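Local coordinates for acetyltransferase (Agrobacterium tumefaciens, PDB 2DXQ), which probably transfers an acetyl group from acetyl-CoA to an as yet unidentified acceptor, as a member of the GNAT family of acetyltransferases, at residues 20-28 with 84-92; 47-55 with 64-72. All blocks are in the same frame, centred on the assembly; numbering follows the deposited sequence.

Interaction 1 of 2, residues 20-28 with 84-92; sequences LELYQVLNP and IENVVTLEA
Val-88 packs under helix 20-26, among Leu-22, Val-25 and Leu-26, as the helix passes over strand 84-88 almost at a right angle (89°), the axes 8.5 Å apart. Both methyls of Val-88 are used. CG2, anti to the backbone N, meets the helix backbone itself at Leu-22 O, 3.4 Å away, while CG1 lies against Leu-22 CB and approaches the Tyr-23 ring obliquely. The CB atoms of Val-88 and Leu-26 stand 4.0 Å apart, near the closest backbone approach. The end of Leu-22 meets Leu-90 at about a right angle, CD2 to CD2 3.8 Å, and this same Leu-90 methyl also touches Val-25 CG2. Leu-26, with CG anti to its backbone N (chi1 -179°), spreads its branches toward the strand, CD1 reaching Val-87 O at 3.7 Å and CD2 approaching Asn-86 OD1.

Direct contacts are van der Waals ones, mostly carbon against carbon or oxygen; water makes the hydrogen-bonded links. One molecule joins Tyr-23 OH to Asn-86 O; another accepts from Asn-27 ND2 and donates to Asn-86 OD1, 3.2 Å away. Asn-86 ND2 bonds to Asn-73 OD1 of the second subunit, so the amide bridges, through water, the residue just after the helix and that subunit.

Backbone bonds of Glu-85 with Thr-67 and Val-88 with Thr-65 span three steps here against two on the neighbour, consistent with a beta bulge at Asn-86, whose backbone is left-handed (phi 47°). A phosphate near Thr-89, probably from the crystallisation liquor, may mark a pocket. Such a bulge is a GNAT feature; in relatives the splayed strand lines the acetyl-CoA site.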
loop_
_atom_site.group_PDB
_atom_site.type_symbol
_atom_site.label_atom_id
_atom_site.label_comp_id
_atom_site.label_asym_id
_atom_site.label_seq_id
_atom_site.Cartn_x
_atom_site.Cartn_y
_atom_site.Cartn_z
ATOM N N LEU A 20 0.329 -3.358 20.373
ATOM C CA LEU A 20 -0.922 -4.121 20.433
ATOM C C LEU A 20 -2.024 -3.334 21.156
ATOM O O LEU A 20 -3.186 -3.346 20.741
ATOM C CB LEU A 20 -0.690 -5.507 21.062
ATOM C CG LEU A 20 0.152 -6.501 20.240
ATOM C CD1 LEU A 20 0.464 -7.744 21.071
ATOM C CD2 LEU A 20 -0.622 -6.914 18.964
ATOM N N GLU A 21 -1.666 -2.620 22.219
ATOM C CA GLU A 21 -2.644 -1.767 22.906
ATOM C C GLU A 21 -3.220 -0.690 21.995
ATOM O O GLU A 21 -4.431 -0.433 22.003
ATOM C CB GLU A 21 -2.030 -1.162 24.171
ATOM C CG GLU A 21 -1.610 -2.235 25.171
ATOM C CD GLU A 21 -1.194 -1.687 26.522
ATOM O OE1 GLU A 21 -1.293 -0.460 26.742
ATOM O OE2 GLU A 21 -0.776 -2.506 27.372
ATOM N N LEU A 22 -2.362 -0.078 21.185
ATOM C CA LEU A 22 -2.820 0.917 20.212
ATOM C C LEU A 22 -3.754 0.300 19.178
ATOM O O LEU A 22 -4.780 0.867 18.855
ATOM C CB LEU A 22 -1.629 1.599 19.527
ATOM C CG LEU A 22 -0.818 2.558 20.409
ATOM C CD1 LEU A 22 0.438 3.019 19.671
ATOM C CD2 LEU A 22 -1.683 3.777 20.802
ATOM N N TYR A 23 -3.406 -0.879 18.672
ATOM C CA TYR A 23 -4.232 -1.512 17.648
ATOM C C TYR A 23 -5.561 -2.014 18.212
ATOM O O TYR A 23 -6.543 -2.119 17.488
ATOM C CB TYR A 23 -3.457 -2.636 16.958
ATOM C CG TYR A 23 -2.243 -2.179 16.169
ATOM C CD1 TYR A 23 -2.239 -0.964 15.475
ATOM C CD2 TYR A 23 -1.119 -2.981 16.090
ATOM C CE1 TYR A 23 -1.136 -0.561 14.747
ATOM C CE2 TYR A 23 -0.012 -2.608 15.350
ATOM C CZ TYR A 23 -0.020 -1.392 14.685
ATOM O OH TYR A 23 1.078 -1.026 13.954
ATOM N N GLN A 24 -5.605 -2.273 19.513
ATOM C CA GLN A 24 -6.869 -2.561 20.191
ATOM C C GLN A 24 -7.763 -1.318 20.286
ATOM O O GLN A 24 -8.994 -1.419 20.180
ATOM C CB GLN A 24 -6.605 -3.213 21.557
ATOM C CG GLN A 24 -6.135 -4.670 21.355
ATOM C CD GLN A 24 -5.249 -5.229 22.455
ATOM O OE1 GLN A 24 -5.284 -4.761 23.597
ATOM N NE2 GLN A 24 -4.457 -6.268 22.114
ATOM N N VAL A 25 -7.141 -0.151 20.457
ATOM C CA VAL A 25 -7.864 1.132 20.375
ATOM C C VAL A 25 -8.424 1.364 18.978
ATOM O O VAL A 25 -9.600 1.749 18.817
ATOM C CB VAL A 25 -6.963 2.328 20.809
ATOM C CG1 VAL A 25 -7.637 3.675 20.496
ATOM C CG2 VAL A 25 -6.631 2.218 22.294
ATOM N N LEU A 26 -7.583 1.127 17.974
ATOM C CA LEU A 26 -7.962 1.276 16.578
ATOM C C LEU A 26 -9.224 0.466 16.267
ATOM O O LEU A 26 -10.204 1.018 15.752
ATOM C CB LEU A 26 -6.808 0.876 15.655
ATOM C CG LEU A 26 -7.010 0.990 14.134
ATOM C CD1 LEU A 26 -7.367 2.430 13.756
ATOM C CD2 LEU A 26 -5.747 0.519 13.407
ATOM N N ASN A 27 -9.186 -0.830 16.597
ATOM C CA ASN A 27 -10.272 -1.753 16.282
ATOM C C ASN A 27 -10.748 -2.453 17.555
ATOM O O ASN A 27 -10.289 -3.554 17.865
ATOM C CB ASN A 27 -9.816 -2.798 15.246
ATOM C CG ASN A 27 -9.315 -2.189 13.930
ATOM O OD1 ASN A 27 -9.843 -1.202 13.428
ATOM N ND2 ASN A 27 -8.302 -2.810 13.356
ATOM N N PRO A 28 -11.661 -1.815 18.317
ATOM C CA PRO A 28 -12.097 -2.398 19.602
ATOM C C PRO A 28 -12.755 -3.786 19.533
ATOM O O PRO A 28 -12.802 -4.480 20.549
ATOM C CB PRO A 28 -13.059 -1.347 20.181
ATOM C CG PRO A 28 -13.395 -0.429 19.065
ATOM C CD PRO A 28 -12.298 -0.507 18.043
ATOM N N ILE A 84 0.686 4.842 3.707
ATOM C CA ILE A 84 0.679 4.905 5.175
ATOM C C ILE A 84 -0.548 4.179 5.705
ATOM O O ILE A 84 -1.667 4.394 5.209
ATOM C CB ILE A 84 0.766 6.361 5.687
ATOM C CG1 ILE A 84 2.165 6.922 5.380
ATOM C CG2 ILE A 84 0.495 6.430 7.203
ATOM C CD1 ILE A 84 2.320 8.396 5.730
ATOM N N GLU A 85 -0.333 3.300 6.681
ATOM C CA GLU A 85 -1.400 2.445 7.190
ATOM C C GLU A 85 -1.431 2.386 8.709
ATOM O O GLU A 85 -0.482 2.784 9.378
ATOM C CB GLU A 85 -1.243 1.020 6.637
ATOM C CG GLU A 85 -2.044 0.781 5.337
ATOM C CD GLU A 85 -3.540 0.873 5.566
ATOM O OE1 GLU A 85 -3.966 0.881 6.747
ATOM O OE2 GLU A 85 -4.299 0.967 4.575
ATOM N N ASN A 86 -2.548 1.889 9.228
ATOM C CA ASN A 86 -2.754 1.655 10.656
ATOM C C ASN A 86 -2.344 2.822 11.543
ATOM O O ASN A 86 -1.547 2.686 12.484
ATOM C CB ASN A 86 -2.141 0.339 11.100
ATOM C CG ASN A 86 -2.835 -0.848 10.461
ATOM O OD1 ASN A 86 -4.059 -0.831 10.264
ATOM N ND2 ASN A 86 -2.068 -1.864 10.118
ATOM N N VAL A 87 -2.924 3.969 11.227
ATOM C CA VAL A 87 -2.683 5.163 12.024
ATOM C C VAL A 87 -3.632 5.159 13.220
ATOM O O VAL A 87 -4.852 5.032 13.051
ATOM C CB VAL A 87 -2.938 6.416 11.172
ATOM C CG1 VAL A 87 -2.827 7.657 12.014
ATOM C CG2 VAL A 87 -1.950 6.461 10.008
ATOM N N VAL A 88 -3.081 5.311 14.425
ATOM C CA VAL A 88 -3.933 5.393 15.600
ATOM C C VAL A 88 -3.419 6.368 16.622
ATOM O O VAL A 88 -2.214 6.515 16.810
ATOM C CB VAL A 88 -4.297 3.991 16.218
ATOM C CG1 VAL A 88 -3.178 3.011 16.163
ATOM C CG2 VAL A 88 -4.899 4.087 17.623
ATOM N N THR A 89 -4.383 7.046 17.237
ATOM C CA THR A 89 -4.172 7.945 18.334
ATOM C C THR A 89 -5.193 7.589 19.415
ATOM O O THR A 89 -6.071 6.753 19.223
ATOM C CB THR A 89 -4.430 9.415 17.907
ATOM O OG1 THR A 89 -5.782 9.571 17.423
ATOM C CG2 THR A 89 -3.481 9.831 16.822
ATOM N N LEU A 90 -5.114 8.285 20.530
ATOM C CA LEU A 90 -5.939 7.946 21.672
ATOM C C LEU A 90 -7.020 8.977 21.931
ATOM O O LEU A 90 -6.733 10.187 21.810
ATOM C CB LEU A 90 -5.041 7.830 22.883
ATOM C CG LEU A 90 -3.962 6.740 22.786
ATOM C CD1 LEU A 90 -3.066 6.769 24.016
ATOM C CD2 LEU A 90 -4.577 5.363 22.615
ATOM N N GLU A 91 -8.229 8.506 22.304
ATOM C CA GLU A 91 -9.304 9.383 22.865
ATOM C C GLU A 91 -8.534 10.478 23.594
ATOM O O GLU A 91 -8.909 11.667 23.528
ATOM C CB GLU A 91 -10.264 8.618 23.767
ATOM N N ALA A 92 -7.508 10.128 24.374
ATOM C CA ALA A 92 -7.438 10.383 25.818
ATOM C C ALA A 92 -6.237 11.348 25.616
ATOM O O ALA A 92 -5.790 12.066 26.535
ATOM C CB ALA A 92 -6.985 9.197 26.605
HETATM O O HOH W 1 1.078 1.547 12.906
HETATM O O HOH W 2 -6.816 -2.313 10.757
#

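Interaction 2 of 2, residues 47-55 with 64-72; sequences AQPGLTIFV and ATATLLIVP
Thr-52 and Leu-68 form a hydrogen-bonded pair in an antiparallel ladder that runs from Leu-51 opposite Leu-69 to Val-55 opposite Thr-65. The backbone bonds come first. Leu-68 N reaches Thr-52 O at 2.8 Å, and Thr-52 N answers to Leu-68 O; Phe-54 and Ala-66 repeat the exchange one pair further on. CA-H...O contacts, such as Leu-51 CA to Leu-68 O, 3.3 Å, accompany these bonds at the non-hydrogen-bonded pairs.

At one end a type II turn from Gln-48 to Leu-51 leads into the ladder; here Gly-50 takes the positive phi of 81° and offers its O to Ile-70 N at 2.7 Å. A water then donates to both Pro-49 O and Ile-70 O.

One side-chain hydroxyl joins the network. With OG1 anti to its backbone N (chi1 -175°), Thr-65 donates to Phe-54 O at 2.8 Å; Ala-66 N comes to this oxygen from the opposite face of the carbonyl plane, so two donors grip it.

Side-chain contacts divide between the faces. On one, Leu-51 and Leu-69 lie alongside, Leu-51 CG 3.7 Å from Leu-69 CD2, and Ile-53 and Thr-67 do likewise, with Thr-67 OG1 against Ile-53 CG1. On the other, Leu-68 CD2 meets the edge of the Phe-54 ring at CE2, 4.0 Å off, while Thr-52 CG2 sits over one ring face near its rim, 3.4 Å above the plane.

Strand 51-58 is flanked by strand 6-10, and strand 61-71 by strand 81-88. Helix 98-112 packs on the Phe-54 and Leu-68 face, where His-105 makes an edge-to-face stack with Phe-54; helix 16-26 lies against Ile-53, Val-55, Thr-65 and Thr-67.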
loop_
_atom_site.group_PDB
_atom_site.type_symbol
_atom_site.label_atom_id
_atom_site.label_comp_id
_atom_site.label_asym_id
_atom_site.label_seq_id
_atom_site.Cartn_x
_atom_site.Cartn_y
_atom_site.Cartn_z
ATOM N N ALA A 47 11.475 -7.225 9.680
ATOM C CA ALA A 47 12.359 -7.723 8.621
ATOM C C ALA A 47 11.964 -7.253 7.218
ATOM O O ALA A 47 12.757 -7.371 6.271
ATOM C CB ALA A 47 12.405 -9.240 8.664
ATOM N N GLN A 48 10.752 -6.714 7.077
ATOM C CA GLN A 48 10.210 -6.398 5.749
ATOM C C GLN A 48 10.885 -5.170 5.132
ATOM O O GLN A 48 10.788 -4.065 5.669
ATOM C CB GLN A 48 8.685 -6.194 5.817
ATOM C CG GLN A 48 8.033 -5.744 4.486
ATOM C CD GLN A 48 7.823 -6.883 3.486
ATOM O OE1 GLN A 48 8.097 -8.049 3.767
ATOM N NE2 GLN A 48 7.313 -6.538 2.309
ATOM N N PRO A 49 11.562 -5.355 3.986
ATOM C CA PRO A 49 12.170 -4.224 3.314
ATOM C C PRO A 49 11.164 -3.116 3.013
ATOM O O PRO A 49 10.099 -3.377 2.435
ATOM C CB PRO A 49 12.695 -4.837 2.008
ATOM C CG PRO A 49 12.928 -6.262 2.356
ATOM C CD PRO A 49 11.806 -6.618 3.262
ATOM N N GLY A 50 11.512 -1.901 3.411
ATOM C CA GLY A 50 10.703 -0.712 3.134
ATOM C C GLY A 50 9.520 -0.473 4.055
ATOM O O GLY A 50 8.790 0.509 3.884
ATOM N N LEU A 51 9.346 -1.334 5.055
ATOM C CA LEU A 51 8.282 -1.153 6.051
ATOM C C LEU A 51 8.886 -0.616 7.348
ATOM O O LEU A 51 9.850 -1.186 7.862
ATOM C CB LEU A 51 7.598 -2.493 6.332
ATOM C CG LEU A 51 6.376 -2.548 7.274
ATOM C CD1 LEU A 51 5.554 -3.807 6.982
ATOM C CD2 LEU A 51 6.738 -2.482 8.767
ATOM N N THR A 52 8.306 0.459 7.878
ATOM C CA THR A 52 8.700 0.982 9.181
ATOM C C THR A 52 7.450 1.326 9.969
ATOM O O THR A 52 6.572 2.012 9.453
ATOM C CB THR A 52 9.594 2.238 9.074
ATOM O OG1 THR A 52 10.733 1.976 8.239
ATOM C CG2 THR A 52 10.072 2.641 10.467
ATOM N N ILE A 53 7.363 0.825 11.202
ATOM C CA ILE A 53 6.292 1.225 12.110
ATOM C C ILE A 53 6.884 2.358 12.953
ATOM O O ILE A 53 7.909 2.164 13.608
ATOM C CB ILE A 53 5.864 0.081 13.071
ATOM C CG1 ILE A 53 5.393 -1.172 12.318
ATOM C CG2 ILE A 53 4.758 0.591 14.032
ATOM C CD1 ILE A 53 5.282 -2.448 13.224
ATOM N N PHE A 54 6.249 3.533 12.930
ATOM C CA PHE A 54 6.698 4.652 13.745
ATOM C C PHE A 54 5.798 4.801 14.955
ATOM O O PHE A 54 4.605 4.557 14.849
ATOM C CB PHE A 54 6.691 5.938 12.932
ATOM C CG PHE A 54 7.749 5.973 11.877
ATOM C CD1 PHE A 54 9.095 6.089 12.237
ATOM C CD2 PHE A 54 7.410 5.855 10.533
ATOM C CE1 PHE A 54 10.100 6.109 11.252
ATOM C CE2 PHE A 54 8.396 5.870 9.548
ATOM C CZ PHE A 54 9.733 5.999 9.903
ATOM N N VAL A 55 6.381 5.187 16.095
ATOM C CA VAL A 55 5.622 5.489 17.308
ATOM C C VAL A 55 5.995 6.868 17.863
ATOM O O VAL A 55 7.148 7.274 17.796
ATOM C CB VAL A 55 5.813 4.420 18.434
ATOM C CG1 VAL A 55 5.095 3.121 18.083
ATOM C CG2 VAL A 55 7.308 4.136 18.714
ATOM N N ALA A 64 0.928 7.115 19.880
ATOM C CA ALA A 64 0.421 7.151 18.495
ATOM C C ALA A 64 1.308 6.291 17.632
ATOM O O ALA A 64 2.468 6.043 17.976
ATOM C CB ALA A 64 0.378 8.572 17.935
ATOM N N THR A 65 0.774 5.861 16.499
ATOM C CA THR A 65 1.565 5.060 15.569
ATOM C C THR A 65 1.059 5.256 14.147
ATOM O O THR A 65 -0.094 5.647 13.931
ATOM C CB THR A 65 1.545 3.548 15.953
ATOM O OG1 THR A 65 2.421 2.803 15.088
ATOM C CG2 THR A 65 0.163 2.976 15.840
ATOM N N ALA A 66 1.962 5.036 13.195
ATOM C CA ALA A 66 1.628 4.958 11.766
ATOM C C ALA A 66 2.659 4.038 11.139
ATOM O O ALA A 66 3.839 4.070 11.525
ATOM C CB ALA A 66 1.705 6.334 11.132
ATOM N N THR A 67 2.229 3.256 10.150
ATOM C CA THR A 67 3.141 2.351 9.460
ATOM C C THR A 67 3.384 2.872 8.048
ATOM O O THR A 67 2.437 3.178 7.317
ATOM C CB THR A 67 2.558 0.931 9.403
ATOM O OG1 THR A 67 2.326 0.453 10.743
ATOM C CG2 THR A 67 3.495 -0.030 8.620
ATOM N N LEU A 68 4.659 2.963 7.682
ATOM C CA LEU A 68 5.056 3.416 6.361
ATOM C C LEU A 68 5.457 2.214 5.525
ATOM O O LEU A 68 6.228 1.371 5.980
ATOM C CB LEU A 68 6.241 4.376 6.466
ATOM C CG LEU A 68 6.838 4.892 5.161
ATOM C CD1 LEU A 68 5.816 5.720 4.354
ATOM C CD2 LEU A 68 8.083 5.725 5.517
ATOM N N LEU A 69 4.945 2.162 4.297
ATOM C CA LEU A 69 5.291 1.090 3.360
ATOM C C LEU A 69 5.891 1.744 2.122
ATOM O O LEU A 69 5.195 2.425 1.374
ATOM C CB LEU A 69 4.045 0.282 2.972
ATOM C CG LEU A 69 3.108 -0.160 4.106
ATOM C CD1 LEU A 69 1.808 -0.713 3.536
ATOM C CD2 LEU A 69 3.807 -1.206 4.983
ATOM N N ILE A 70 7.185 1.556 1.917
ATOM C CA ILE A 70 7.864 2.114 0.741
ATOM C C ILE A 70 8.032 0.988 -0.266
ATOM O O ILE A 70 8.498 -0.101 0.090
ATOM C CB ILE A 70 9.246 2.722 1.089
ATOM C CG1 ILE A 70 9.079 3.919 2.039
ATOM C CG2 ILE A 70 9.969 3.166 -0.197
ATOM C CD1 ILE A 70 10.416 4.426 2.668
ATOM N N VAL A 71 7.652 1.263 -1.511
ATOM C CA VAL A 71 7.503 0.210 -2.533
ATOM C C VAL A 71 8.384 0.524 -3.746
ATOM O O VAL A 71 8.289 1.614 -4.301
ATOM C CB VAL A 71 6.029 0.114 -3.010
ATOM C CG1 VAL A 71 5.830 -1.134 -3.898
ATOM C CG2 VAL A 71 5.044 0.086 -1.820
ATOM N N PRO A 72 9.218 -0.441 -4.187
ATOM C CA PRO A 72 10.007 -0.221 -5.397
ATOM C C PRO A 72 9.094 -0.178 -6.633
ATOM O O PRO A 72 8.063 -0.882 -6.663
ATOM C CB PRO A 72 10.930 -1.449 -5.446
ATOM C CG PRO A 72 10.230 -2.492 -4.680
ATOM C CD PRO A 72 9.423 -1.783 -3.618
HETATM O O HOH W 3 7.465 -1.987 2.352
#

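In the fold
From the N terminus, the chain passes through strand 6-10 into helix 16-26, which supplies the first half of interaction 1 and waits 55 residues for its partner. Within that span, helix 35-47 leads to strand 51-58, and interaction 2 closes the short hairpin with strand 61-71. Strand 81-88 then completes interaction 1, so the local contact falls wholly within the longer one and the two do not cross. They meet in the sheet, where strands 61-71 and 81-88 are neighbours. Together they bind the N-terminal helix to three successive strands, and both reach the second subunit.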